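PDB 4GRF: putative thiol-disulfide oxidoreductase from Bacteroides vulgatus, which probably acts as a thiol-disulfide oxidoreductase through its thioredoxin domain, the piece present here, which carries a CxxC disulfide and covalently bound glutathione. Local coordinates for residues P10-I15 / Y66-D71. Residues are numbered along the deposited sequence; the frame is centred on the assembly and turned at random.
Sequences PAITGI and YGVSTD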
# COMPACT_ATOMS: atom_id res chain seq x y z
N PRO A 10 -0.94 -1.06 12.38
CA PRO A 10 0.11 -1.97 12.84
C PRO A 10 1.38 -1.96 12.00
O PRO A 10 1.39 -1.58 10.82
CB PRO A 10 -0.56 -3.34 12.79
CG PRO A 10 -2.00 -3.05 12.93
CD PRO A 10 -2.21 -1.77 12.19
N ALA A 11 2.48 -2.36 12.64
CA ALA A 11 3.76 -2.37 11.98
C ALA A 11 3.76 -3.27 10.73
O ALA A 11 3.11 -4.31 10.68
CB ALA A 11 4.85 -2.80 12.95
N ILE A 12 4.50 -2.84 9.71
CA ILE A 12 4.74 -3.61 8.50
C ILE A 12 6.20 -3.39 8.09
O ILE A 12 6.67 -2.24 8.05
CB ILE A 12 3.87 -3.15 7.31
CG1 ILE A 12 2.37 -3.09 7.64
CG2 ILE A 12 4.07 -4.06 6.10
CD1 ILE A 12 1.57 -2.43 6.53
N THR A 13 6.90 -4.48 7.77
CA THR A 13 8.21 -4.39 7.16
C THR A 13 8.28 -5.42 6.06
O THR A 13 7.80 -6.54 6.23
CB THR A 13 9.35 -4.67 8.15
OG1 THR A 13 9.18 -3.87 9.32
CG2 THR A 13 10.69 -4.32 7.52
N GLY A 14 8.85 -5.03 4.93
CA GLY A 14 9.15 -5.95 3.84
C GLY A 14 10.44 -5.52 3.17
O GLY A 14 11.05 -4.50 3.54
N ILE A 15 10.87 -6.30 2.17
CA ILE A 15 12.05 -6.00 1.39
C ILE A 15 11.66 -5.33 0.07
O ILE A 15 10.78 -5.81 -0.65
CB ILE A 15 12.88 -7.28 1.13
CG1 ILE A 15 13.12 -8.05 2.43
CG2 ILE A 15 14.18 -6.95 0.41
CD1 ILE A 15 13.84 -7.27 3.51
N TYR A 66 2.79 2.97 -0.36
CA TYR A 66 3.55 1.85 0.16
C TYR A 66 2.81 0.57 -0.24
O TYR A 66 1.73 0.24 0.27
CB TYR A 66 3.65 1.99 1.68
CG TYR A 66 4.46 0.93 2.44
CD1 TYR A 66 5.80 0.71 2.19
CD2 TYR A 66 3.87 0.23 3.48
CE1 TYR A 66 6.53 -0.21 2.92
CE2 TYR A 66 4.58 -0.70 4.21
CZ TYR A 66 5.91 -0.91 3.94
OH TYR A 66 6.61 -1.84 4.69
N GLY A 67 3.36 -0.13 -1.23
CA GLY A 67 2.75 -1.36 -1.69
C GLY A 67 3.32 -2.55 -0.95
O GLY A 67 4.55 -2.67 -0.78
N VAL A 68 2.42 -3.43 -0.50
CA VAL A 68 2.76 -4.56 0.34
C VAL A 68 2.24 -5.83 -0.29
O VAL A 68 1.03 -6.05 -0.33
CB VAL A 68 2.18 -4.40 1.75
CG1 VAL A 68 2.58 -5.57 2.64
CG2 VAL A 68 2.61 -3.08 2.35
N SER A 69 3.15 -6.66 -0.83
CA SER A 69 2.74 -7.90 -1.49
C SER A 69 2.91 -9.12 -0.62
O SER A 69 3.88 -9.24 0.14
CB SER A 69 3.51 -8.12 -2.79
OG SER A 69 3.21 -9.39 -3.36
N THR A 70 1.95 -10.03 -0.77
CA THR A 70 1.96 -11.32 -0.14
C THR A 70 2.38 -12.43 -1.11
O THR A 70 2.21 -13.61 -0.83
CB THR A 70 0.57 -11.67 0.41
OG1 THR A 70 -0.37 -11.73 -0.66
CG2 THR A 70 0.11 -10.65 1.43
N ASP A 71 2.93 -12.07 -2.25
CA ASP A 71 3.32 -13.06 -3.25
C ASP A 71 4.25 -14.14 -2.68
O ASP A 71 5.24 -13.84 -2.01
CB ASP A 71 4.03 -12.37 -4.41
CG ASP A 71 3.07 -11.93 -5.49
OD1 ASP A 71 2.48 -12.82 -6.13
OD2 ASP A 71 2.92 -10.71 -5.69
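Ile12 meets Tyr66 and Val68 chiefly through CB and its CG2 methyl, and following it outward from the backbone shows how one isoleucine can serve two neighbours. CB already lies 4.0 Å from Tyr66 CE2. From there CG2, set anti to the backbone N by the chi1 of -53°, comes up to the rim of the phenol ring. It stops 3.9 Å from Tyr66 CE2, and Tyr66 OH is slightly closer to Ile12 CG2, at 3.7 Å. The same methyl touches both branches of the valine, with Val68 CG1 at 4.1 Å from Ile12 CG2. The other branch runs on, chi2 extended at 171°, until CD1 passes CE2 more loosely; isoleucine and tyrosine run alongside one another, pointing opposite ways. In the thioredoxin fold of this domain, strand 63-69 belongs to the central mixed sheet, whereas strand 13-15 pairs with strand 21-23 in a small antiparallel hairpin lying against it; Phe36 of strand 31-37 touches both Ile12 and Val68. The buried tyrosine hydroxyl reaches the hairpin as well: Tyr66 OH approaches Ile12 O to 3.4 Å, stands 3.9 Å from both Thr13 CA and Gly14 N, and hydrogen-bonds to Val22 O on the partner strand.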